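Side-chain contacts in PKS_KS domain-containing protein (PDB 6SMO), which probably works as a beta-ketoacyl-[acyl-carrier-protein] synthase of the thiolase-like superfamily and here holds a polyketide chain in its pocket: residues F68-G73 against S229-G234; G136-L141 against C223-G228; A235-E240 against Q245-P250; S330-S335 against T367-A372. All coordinates share one frame; numbering follows the deposited sequence.

Contact 1 of 4, residues F68-G73 against S229-G234. With LKZ (3,5,7,9,11-pentakis(oxidanylidene)dodecanal), chain H.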
# COMPACT_ATOMS: atom_id res chain seq x y z
N PHE B 68 -1.21 26.16 -12.09
CA PHE B 68 -0.26 25.06 -12.41
C PHE B 68 -0.31 24.68 -13.89
O PHE B 68 0.73 24.25 -14.43
CB PHE B 68 -0.53 23.85 -11.51
CG PHE B 68 -0.29 24.10 -10.05
CD1 PHE B 68 1.00 24.16 -9.55
CD2 PHE B 68 -1.35 24.29 -9.17
CE1 PHE B 68 1.23 24.40 -8.20
CE2 PHE B 68 -1.12 24.53 -7.83
CZ PHE B 68 0.17 24.59 -7.34
N GLY B 69 -1.48 24.81 -14.53
CA GLY B 69 -1.67 24.52 -15.97
C GLY B 69 -1.98 23.05 -16.21
O GLY B 69 -1.35 22.45 -17.09
N PHE B 70 -2.93 22.50 -15.44
CA PHE B 70 -3.49 21.13 -15.63
C PHE B 70 -4.68 21.21 -16.60
O PHE B 70 -5.43 22.20 -16.56
CB PHE B 70 -3.94 20.52 -14.30
CG PHE B 70 -2.89 20.46 -13.21
CD1 PHE B 70 -1.59 20.07 -13.49
CD2 PHE B 70 -3.21 20.77 -11.90
CE1 PHE B 70 -0.63 20.01 -12.49
CE2 PHE B 70 -2.26 20.71 -10.90
CZ PHE B 70 -0.97 20.33 -11.19
N LYS B 71 -4.85 20.18 -17.44
CA LYS B 71 -5.96 20.06 -18.42
C LYS B 71 -7.25 19.66 -17.70
O LYS B 71 -8.33 19.91 -18.27
CB LYS B 71 -5.58 19.05 -19.52
CG LYS B 71 -4.42 19.47 -20.41
CD LYS B 71 -3.88 18.36 -21.28
CE LYS B 71 -4.74 18.06 -22.48
NZ LYS B 71 -4.26 16.87 -23.22
N SER B 72 -7.14 19.06 -16.51
CA SER B 72 -8.28 18.64 -15.65
C SER B 72 -8.98 19.88 -15.06
O SER B 72 -8.26 20.84 -14.69
CB SER B 72 -7.83 17.71 -14.56
OG SER B 72 -8.91 17.30 -13.74
N GLY B 73 -10.31 19.85 -14.99
CA GLY B 73 -11.14 20.92 -14.39
C GLY B 73 -12.31 20.36 -13.59
O GLY B 73 -13.35 21.04 -13.53
N SER B 229 0.81 14.56 -10.50
CA SER B 229 1.43 13.23 -10.71
C SER B 229 0.60 12.41 -11.71
O SER B 229 1.20 11.86 -12.66
CB SER B 229 1.60 12.49 -9.41
OG SER B 229 0.34 12.19 -8.83
N PHE B 230 -0.72 12.37 -11.51
CA PHE B 230 -1.65 11.62 -12.39
C PHE B 230 -1.81 12.38 -13.71
O PHE B 230 -1.83 11.76 -14.77
CB PHE B 230 -2.98 11.37 -11.68
CG PHE B 230 -2.89 10.49 -10.46
CD1 PHE B 230 -2.49 9.17 -10.57
CD2 PHE B 230 -3.20 10.97 -9.20
CE1 PHE B 230 -2.40 8.36 -9.45
CE2 PHE B 230 -3.11 10.16 -8.09
CZ PHE B 230 -2.71 8.86 -8.21
N GLU B 231 -1.92 13.70 -13.61
CA GLU B 231 -2.02 14.60 -14.79
C GLU B 231 -0.85 14.32 -15.74
O GLU B 231 -1.11 14.10 -16.94
CB GLU B 231 -2.03 16.06 -14.33
CG GLU B 231 -2.13 17.05 -15.47
CD GLU B 231 -3.48 17.16 -16.15
OE1 GLU B 231 -4.50 17.11 -15.43
OE2 GLU B 231 -3.51 17.30 -17.39
N ALA B 232 0.38 14.33 -15.21
CA ALA B 232 1.64 14.08 -15.96
C ALA B 232 1.63 12.67 -16.55
O ALA B 232 2.12 12.51 -17.69
CB ALA B 232 2.82 14.29 -15.05
N LEU B 233 1.07 11.71 -15.82
CA LEU B 233 0.95 10.29 -16.23
C LEU B 233 -0.09 10.15 -17.35
O LEU B 233 0.08 9.30 -18.21
CB LEU B 233 0.53 9.51 -14.98
CG LEU B 233 0.29 8.02 -15.15
CD1 LEU B 233 1.56 7.30 -15.56
CD2 LEU B 233 -0.25 7.43 -13.86
N GLY B 234 -1.12 11.00 -17.32
CA GLY B 234 -2.20 11.03 -18.32
C GLY B 234 -3.33 10.07 -17.96
O GLY B 234 -3.92 9.49 -18.89
C4 LKZ H . 1.15 10.11 -6.51
C5 LKZ H . 1.48 8.77 -5.88
C6 LKZ H . 0.38 8.10 -5.06
C7 LKZ H . -0.10 6.87 -5.80
C8 LKZ H . -1.15 5.95 -5.16
C10 LKZ H . -4.52 3.72 -8.47
C22 LKZ H . 1.72 11.19 -5.62
C11 LKZ H . -5.59 4.38 -7.64
O19 LKZ H . -6.30 5.27 -8.08
C3 LKZ H . -3.31 3.71 -7.55
O23 LKZ H . -2.72 2.67 -7.32
C2 LKZ H . -2.97 5.02 -6.83
C9 LKZ H . -1.57 4.94 -6.23
O20 LKZ H . -0.75 4.13 -6.64
O21 LKZ H . 0.30 6.66 -6.93
O22 LKZ H . 2.59 8.29 -6.02
O24 LKZ H . 2.82 11.70 -5.84
C23 LKZ H . 0.86 11.61 -4.45

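Contact 2 of 4, residues G136-L141 against C223-G228. With LKZ (3,5,7,9,11-pentakis(oxidanylidene)dodecanal), chain H.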
# COMPACT_ATOMS: atom_id res chain seq x y z
N GLY B 136 0.41 17.54 3.46
CA GLY B 136 1.23 18.05 4.58
C GLY B 136 2.71 17.94 4.30
O GLY B 136 3.46 18.86 4.69
N MET B 137 3.14 16.85 3.64
CA MET B 137 4.55 16.59 3.26
C MET B 137 4.98 17.57 2.16
O MET B 137 6.10 18.10 2.26
CB MET B 137 4.73 15.15 2.75
CG MET B 137 4.60 14.10 3.84
SD MET B 137 5.13 12.45 3.31
CE MET B 137 3.62 11.83 2.58
N GLU B 138 4.12 17.80 1.16
CA GLU B 138 4.35 18.73 0.03
C GLU B 138 4.46 20.17 0.56
O GLU B 138 5.41 20.87 0.18
CB GLU B 138 3.22 18.61 -1.00
CG GLU B 138 3.39 19.51 -2.21
CD GLU B 138 2.11 19.79 -2.98
OE1 GLU B 138 2.18 19.92 -4.22
OE2 GLU B 138 1.05 19.89 -2.34
N GLU B 139 3.50 20.57 1.41
CA GLU B 139 3.41 21.93 2.01
C GLU B 139 4.66 22.20 2.86
O GLU B 139 5.18 23.33 2.79
CB GLU B 139 2.13 22.06 2.84
CG GLU B 139 1.88 23.45 3.38
CD GLU B 139 2.62 23.79 4.67
OE1 GLU B 139 2.87 22.87 5.47
OE2 GLU B 139 2.94 24.98 4.86
N CYS B 140 5.12 21.19 3.61
CA CYS B 140 6.34 21.24 4.47
C CYS B 140 7.58 21.49 3.60
O CYS B 140 8.39 22.36 3.96
CB CYS B 140 6.51 19.95 5.26
SG CYS B 140 8.08 19.86 6.16
N LEU B 141 7.71 20.75 2.49
CA LEU B 141 8.87 20.77 1.56
C LEU B 141 9.02 22.16 0.92
O LEU B 141 10.16 22.64 0.82
CB LEU B 141 8.67 19.69 0.49
CG LEU B 141 9.66 19.69 -0.68
CD1 LEU B 141 11.09 19.49 -0.20
CD2 LEU B 141 9.29 18.63 -1.70
N CYS B 223 -4.23 17.82 -3.77
CA CYS B 223 -3.08 18.73 -3.63
C CYS B 223 -2.37 18.75 -4.98
O CYS B 223 -2.53 17.82 -5.75
CB CYS B 223 -2.13 18.30 -2.52
SG CYS B 223 -1.58 16.58 -2.59
N PRO B 224 -1.59 19.78 -5.30
CA PRO B 224 -0.96 19.88 -6.62
C PRO B 224 -0.06 18.70 -7.00
O PRO B 224 -0.09 18.29 -8.15
CB PRO B 224 -0.12 21.16 -6.52
CG PRO B 224 -0.79 21.98 -5.44
CD PRO B 224 -1.31 20.95 -4.45
N LEU B 225 0.73 18.19 -6.04
CA LEU B 225 1.68 17.06 -6.24
C LEU B 225 0.90 15.82 -6.70
O LEU B 225 1.25 15.27 -7.77
CB LEU B 225 2.47 16.83 -4.94
CG LEU B 225 2.89 15.41 -4.59
CD1 LEU B 225 3.72 14.76 -5.69
CD2 LEU B 225 3.67 15.40 -3.28
N SER B 226 -0.13 15.43 -5.95
CA SER B 226 -0.98 14.23 -6.22
C SER B 226 -1.71 14.38 -7.56
O SER B 226 -1.64 13.44 -8.37
CB SER B 226 -1.94 13.98 -5.09
OG SER B 226 -2.79 12.88 -5.37
N ILE B 227 -2.38 15.51 -7.78
CA ILE B 227 -3.17 15.79 -9.02
C ILE B 227 -2.21 15.90 -10.21
O ILE B 227 -2.52 15.32 -11.27
CB ILE B 227 -4.05 17.05 -8.86
CG1 ILE B 227 -5.08 16.87 -7.73
CG2 ILE B 227 -4.72 17.41 -10.18
CD1 ILE B 227 -6.02 18.04 -7.55
N GLY B 228 -1.08 16.60 -10.03
CA GLY B 228 -0.04 16.79 -11.05
C GLY B 228 0.62 15.48 -11.46
O GLY B 228 0.97 15.34 -12.65
C4 LKZ H . 1.15 10.11 -6.51
C5 LKZ H . 1.48 8.77 -5.88
C6 LKZ H . 0.38 8.10 -5.06
C7 LKZ H . -0.10 6.87 -5.80
C8 LKZ H . -1.15 5.95 -5.16
C10 LKZ H . -4.52 3.72 -8.47
C22 LKZ H . 1.72 11.19 -5.62
C11 LKZ H . -5.59 4.38 -7.64
O19 LKZ H . -6.30 5.27 -8.08
C3 LKZ H . -3.31 3.71 -7.55
O23 LKZ H . -2.72 2.67 -7.32
C2 LKZ H . -2.97 5.02 -6.83
C9 LKZ H . -1.57 4.94 -6.23
O20 LKZ H . -0.75 4.13 -6.64
O21 LKZ H . 0.30 6.66 -6.93
O22 LKZ H . 2.59 8.29 -6.02
O24 LKZ H . 2.82 11.70 -5.84
C23 LKZ H . 0.86 11.61 -4.45

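Contact 3 of 4, residues A235-E240 against Q245-P250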
# COMPACT_ATOMS: atom_id res chain seq x y z
N ALA B 235 -3.61 9.92 -16.66
CA ALA B 235 -4.65 9.02 -16.11
C ALA B 235 -5.93 9.82 -15.79
O ALA B 235 -7.00 9.18 -15.69
CB ALA B 235 -4.12 8.32 -14.89
N LEU B 236 -5.82 11.14 -15.64
CA LEU B 236 -6.96 12.05 -15.34
C LEU B 236 -7.70 12.40 -16.64
O LEU B 236 -7.06 12.40 -17.71
CB LEU B 236 -6.44 13.33 -14.66
CG LEU B 236 -6.85 13.51 -13.19
CD1 LEU B 236 -6.39 12.33 -12.34
CD2 LEU B 236 -6.29 14.81 -12.64
N SER B 237 -9.01 12.67 -16.53
CA SER B 237 -9.88 13.14 -17.63
C SER B 237 -9.43 14.54 -18.08
O SER B 237 -9.32 15.42 -17.20
CB SER B 237 -11.33 13.15 -17.21
OG SER B 237 -12.18 13.45 -18.31
N SER B 238 -9.16 14.72 -19.37
CA SER B 238 -8.56 15.95 -19.96
C SER B 238 -9.35 16.46 -21.17
O SER B 238 -8.89 17.45 -21.78
CB SER B 238 -7.12 15.69 -20.32
OG SER B 238 -7.02 14.66 -21.29
N ARG B 239 -10.49 15.85 -21.50
CA ARG B 239 -11.31 16.24 -22.68
C ARG B 239 -12.14 17.48 -22.33
O ARG B 239 -12.60 17.58 -21.17
CB ARG B 239 -12.18 15.07 -23.17
CG ARG B 239 -13.35 14.70 -22.27
CD ARG B 239 -14.21 13.62 -22.90
NE ARG B 239 -15.52 13.48 -22.27
CZ ARG B 239 -15.78 12.75 -21.19
NH1 ARG B 239 -14.82 12.08 -20.57
NH2 ARG B 239 -17.01 12.70 -20.72
N GLU B 240 -12.30 18.40 -23.29
CA GLU B 240 -13.09 19.66 -23.14
C GLU B 240 -14.57 19.29 -23.02
O GLU B 240 -15.05 18.49 -23.84
CB GLU B 240 -12.84 20.60 -24.32
CG GLU B 240 -11.48 21.27 -24.29
CD GLU B 240 -11.30 22.32 -23.20
OE1 GLU B 240 -12.25 23.08 -22.94
OE2 GLU B 240 -10.20 22.36 -22.60
N GLN B 245 -19.10 17.63 -14.47
CA GLN B 245 -19.64 16.48 -13.70
C GLN B 245 -19.68 15.23 -14.59
O GLN B 245 -19.59 14.11 -14.04
CB GLN B 245 -21.03 16.80 -13.16
CG GLN B 245 -21.03 17.86 -12.07
CD GLN B 245 -22.39 18.05 -11.45
OE1 GLN B 245 -23.42 17.94 -12.11
NE2 GLN B 245 -22.41 18.35 -10.16
N ALA B 246 -19.80 15.41 -15.91
CA ALA B 246 -19.87 14.32 -16.92
C ALA B 246 -18.48 13.76 -17.24
O ALA B 246 -18.41 12.73 -17.92
CB ALA B 246 -20.55 14.84 -18.17
N ALA B 247 -17.41 14.42 -16.75
CA ALA B 247 -16.00 14.05 -17.00
C ALA B 247 -15.72 12.62 -16.52
O ALA B 247 -14.90 11.93 -17.16
CB ALA B 247 -15.08 15.04 -16.33
N THR B 248 -16.38 12.19 -15.43
CA THR B 248 -16.37 10.79 -14.92
C THR B 248 -17.62 10.07 -15.44
O THR B 248 -18.72 10.37 -14.94
CB THR B 248 -16.20 10.74 -13.39
OG1 THR B 248 -16.33 9.37 -12.99
CG2 THR B 248 -17.20 11.58 -12.63
N CYS B 249 -17.45 9.18 -16.42
CA CYS B 249 -18.53 8.41 -17.10
C CYS B 249 -18.08 6.97 -17.31
O CYS B 249 -17.65 6.61 -18.40
CB CYS B 249 -18.91 9.06 -18.42
SG CYS B 249 -17.49 9.46 -19.47
N PRO B 250 -18.15 6.11 -16.27
CA PRO B 250 -17.73 4.71 -16.38
C PRO B 250 -18.53 3.90 -17.41
O PRO B 250 -19.74 4.02 -17.43
CB PRO B 250 -17.98 4.14 -14.97
CG PRO B 250 -17.99 5.35 -14.06
CD PRO B 250 -18.59 6.45 -14.91

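Contact 4 of 4, residues S330-S335 against T367-A372. With LKZ (3,5,7,9,11-pentakis(oxidanylidene)dodecanal), chain H.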
# COMPACT_ATOMS: atom_id res chain seq x y z
N SER B 330 -20.42 -4.55 -7.46
CA SER B 330 -19.94 -3.16 -7.23
C SER B 330 -18.54 -3.01 -7.83
O SER B 330 -17.56 -3.15 -7.08
CB SER B 330 -19.95 -2.81 -5.77
OG SER B 330 -19.41 -1.52 -5.55
N ALA B 331 -18.45 -2.74 -9.14
CA ALA B 331 -17.18 -2.70 -9.90
C ALA B 331 -16.36 -1.47 -9.50
O ALA B 331 -16.96 -0.50 -8.99
CB ALA B 331 -17.46 -2.71 -11.39
N HIS B 332 -15.06 -1.53 -9.78
CA HIS B 332 -14.09 -0.45 -9.50
C HIS B 332 -14.48 0.79 -10.31
O HIS B 332 -14.57 1.85 -9.71
CB HIS B 332 -12.69 -0.97 -9.84
CG HIS B 332 -11.59 -0.01 -9.59
ND1 HIS B 332 -11.05 0.18 -8.35
CD2 HIS B 332 -10.91 0.80 -10.42
CE1 HIS B 332 -10.10 1.07 -8.42
NE2 HIS B 332 -9.99 1.47 -9.67
N GLY B 333 -14.73 0.61 -11.61
CA GLY B 333 -15.25 1.66 -12.52
C GLY B 333 -14.56 3.01 -12.45
O GLY B 333 -15.27 3.97 -12.17
N SER B 334 -13.25 3.09 -12.66
CA SER B 334 -12.52 4.39 -12.60
C SER B 334 -12.89 5.36 -13.73
O SER B 334 -12.64 6.57 -13.58
CB SER B 334 -11.04 4.20 -12.48
OG SER B 334 -10.55 3.37 -13.51
N SER B 335 -13.39 4.85 -14.86
CA SER B 335 -13.76 5.65 -16.06
C SER B 335 -12.51 5.97 -16.89
O SER B 335 -12.50 7.02 -17.56
CB SER B 335 -14.53 6.90 -15.70
OG SER B 335 -15.03 7.54 -16.86
N THR B 367 -18.98 10.14 -7.15
CA THR B 367 -17.98 10.48 -6.10
C THR B 367 -16.64 10.90 -6.71
O THR B 367 -15.93 11.69 -6.07
CB THR B 367 -17.75 9.29 -5.15
OG1 THR B 367 -17.49 8.13 -5.93
CG2 THR B 367 -18.91 9.04 -4.22
N GLY B 368 -16.30 10.38 -7.90
CA GLY B 368 -14.94 10.45 -8.46
C GLY B 368 -14.06 9.39 -7.83
O GLY B 368 -14.61 8.49 -7.17
N HIS B 369 -12.74 9.51 -8.01
CA HIS B 369 -11.77 8.49 -7.54
C HIS B 369 -10.96 9.00 -6.34
O HIS B 369 -10.15 9.90 -6.51
CB HIS B 369 -10.89 8.04 -8.71
CG HIS B 369 -10.21 6.73 -8.50
ND1 HIS B 369 -10.21 6.08 -7.30
CD2 HIS B 369 -9.49 5.96 -9.33
CE1 HIS B 369 -9.54 4.97 -7.40
NE2 HIS B 369 -9.09 4.87 -8.63
N ALA B 370 -11.15 8.36 -5.18
CA ALA B 370 -10.48 8.71 -3.91
C ALA B 370 -9.37 7.71 -3.62
O ALA B 370 -9.00 7.58 -2.47
CB ALA B 370 -11.49 8.78 -2.79
N LEU B 371 -8.92 6.99 -4.65
CA LEU B 371 -7.82 6.00 -4.57
C LEU B 371 -8.20 4.90 -3.58
O LEU B 371 -9.17 4.19 -3.85
CB LEU B 371 -6.48 6.67 -4.23
CG LEU B 371 -6.22 8.03 -4.86
CD1 LEU B 371 -4.82 8.51 -4.55
CD2 LEU B 371 -6.44 8.00 -6.36
N ALA B 372 -7.41 4.73 -2.52
CA ALA B 372 -7.67 3.71 -1.48
C ALA B 372 -9.02 3.97 -0.82
O ALA B 372 -9.78 3.01 -0.62
CB ALA B 372 -6.57 3.77 -0.45
C4 LKZ H . 1.15 10.11 -6.51
C5 LKZ H . 1.48 8.77 -5.88
C6 LKZ H . 0.38 8.10 -5.06
C7 LKZ H . -0.10 6.87 -5.80
C8 LKZ H . -1.15 5.95 -5.16
C10 LKZ H . -4.52 3.72 -8.47
C22 LKZ H . 1.72 11.19 -5.62
C11 LKZ H . -5.59 4.38 -7.64
O19 LKZ H . -6.30 5.27 -8.08
C3 LKZ H . -3.31 3.71 -7.55
O23 LKZ H . -2.72 2.67 -7.32
C2 LKZ H . -2.97 5.02 -6.83
C9 LKZ H . -1.57 4.94 -6.23
O20 LKZ H . -0.75 4.13 -6.64
O21 LKZ H . 0.30 6.66 -6.93
O22 LKZ H . 2.59 8.29 -6.02
O24 LKZ H . 2.82 11.70 -5.84
C23 LKZ H . 0.86 11.61 -4.45
O HOH W 1 -7.43 2.95 -10.67

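Contact 1 of 4, residues F68-G73 against S229-G234
Phe70 and Glu231 lie where the two backbones come nearest, their CA atoms 6.7 Å apart, with the irregular chain of 68-73 passing the last turns of helix 224-233. Glu231 carries the contact. Its CG stands anti to its own N (chi1 180°) and the chain bends at the next bond, which brings the carboxylate against the peptide groups of the loop. Lys71 N donates to OE2 of Glu231 over 3.2 Å, approaching from above the carboxylate plane, while Ser72 N makes a weak, longer bond of 3.5 Å to Glu231 OE1. Two consecutive amides thus meet one carboxylate, one oxygen each. The aliphatic part of the glutamate is used as well: CG packs 3.7 Å from Phe70 CD1, and the phenyl ring and carboxylate planes differ by only 21°. CB of Phe68 lies over one face of the Phe70 ring, toward its rim. On the ligand side of the same helix, Ser229 and Phe230 line the polyketide pocket, and a Schellman motif at Gly234 ends the helix. The contact therefore ties the loop following helix 63-68 to the Glu231 flank of helix 224-233, where Leu117 and Ile122 of the Ketoacyl_synth_N domain-containing partner chain pack on Phe70 and Glu231.

Contact 2 of 4, residues G136-L141 against C223-G228
Glu138 extends its carboxylate to Leu225 and Pro224, joining the side of helix 134-144 to the N-terminal turn of helix 224-233 within the thiolase-like fold of the ketosynthase. In the first shell, OE1 of Glu138 is hydrogen-bonded to NE2 of His118 of the Ketoacyl_synth_N domain-containing partner chain, a stronger tie than the weak, bent bond it accepts from Leu225 N (2.9 Å, 126° at the hydrogen). The other oxygen, OE2, lies 3.3 Å from CD of Pro224 and 3.6 Å from CB of Cys223, the residue at the N-cap position, so the carboxylate sits against the opening residues of the helix. The side chain reaches this far because CG is anti to the backbone N (chi1 -179°) and the chain stays extended beyond it. Leu225 runs past it in the opposite direction: its CD2 lies beside CB of Glu138, 4.0 Å away, while its CB lies against OE1. The helix start, together with His118 of the partner chain, may favour the charged form of this buried acid.

Farther out, Leu117 and Val114 of the partner chain pack on Pro224 and Leu225. Glu138 thus links two helices of one chain to the interface with the partner chain. Leu225 also borders the pocket that holds the polyketide: its CD1 methyl lies 3.2 Å from O24 of the ligand.

Contact 3 of 4, residues A235-E240 against Q245-P250
Ser237 and Arg239 reach across a short loop to Ala246, Ala247 and Cys249, and the close part of the contact gathers around two carbonyl oxygens. Ser237 OG lies 3.3 Å from O of Ala247, although its stronger partner is the carboxylate of Asp256. The Ser237 side chain further meets the methyl group of Ala247, so a small polar residue and a small apolar one fit closely where the backbones approach, with their CA atoms 6.2 Å apart.

The guanidinium of Arg239 belongs to this tight part too, though its bonds across the contact are weak. Its chain is extended from CG to NE, with CG between the backbone N and the carbonyl carbon (chi1 71°), and this carries the group across to the 245-250 limb of the loop. NH2 gives a weak bond of 3.1 Å to Ala246 O, which lies at the edge of the guanidinium near its plane; NH1 gives a longer and likewise weak one of 3.4 Å to Ala247 O. The sulfur of Cys249 is 3.5 Å from NH2 and meets the group obliquely. A salt bridge from NH1 to Asp256 is the stronger hold, so the carbonyls act as secondary partners.

Toward solvent the contact thins out: Ala246 and Ser238 are partly exposed, and Glu240 is exposed, with a long, weak ion pair to Arg65.

Asp256 bonds Ser237 OG, Ser238 N and Arg239 NH1, gathering 237-239 round one carboxylate. This is the irregular connection between helix 224-233 and strand 263-271 of the thiolase-like fold, folded back on itself about Asp256.

Contact 4 of 4, residues S330-S335 against T367-A372
His332 follows strand 326-330 closely and approaches His369 across the contact. Its CG is anti to the backbone N (chi1 -179°), which sends the imidazole toward the ring of His369; the two rings stand at 81° with centroids 5.2 Å apart, and NE2 of His332 is 3.7 Å from NE2 of His369. A water joins them, bonded to His332 NE2 at 3.1 Å and to His369 NE2 at 3.3 Å, on the latter in the ring plane. Gly333 follows with positive phi and turns the chain, after which Ser334 adds its CB 3.9 Å from CD2 of His369. The same NE2 of His369 lies 2.9 Å from O19 of the polyketide, and CD2 of Leu371 lies 3.2 Å from that oxygen. With Cys191 in the ligand pocket, the two histidines are consistent with the Cys-His-His catalytic triad of ketosynthases. Around the pair, Glu343 of helix 337-350 takes the N-H groups of His332 and Gly333, and Lys364, at the start of helix 364-367, bonds His332 O. Phe258 packs edge-to-face with His369. The site lies between the turn that follows strand 326-330 and the loop leading to helix 372-388.

How the contacts relate
Contacts 1 and 2 share helix 224-233 and pack directly on the partner chain, whereas no other protein chain touches contacts 3 and 4. In contact 1 a glutamate takes two loop N-H groups; in contact 2 one takes a helix-start N-H, weakly, besides a histidine of the partner chain. Contact 3, buried apart from the partly exposed Arg239 and Ala246, follows that helix through a probable hydrogen bond from Ala235 N to Phe230 O. Contact 4 is deepest, its centre about 7 Å from the centre of the chain against 19 to 22 Å for the centres of the others, and pairs imidazoles through water. A probable hydrogen bond between Cys249 N and Ser335 OG joins contacts 3 and 4; the polyketide touches contacts 1, 2 and 4.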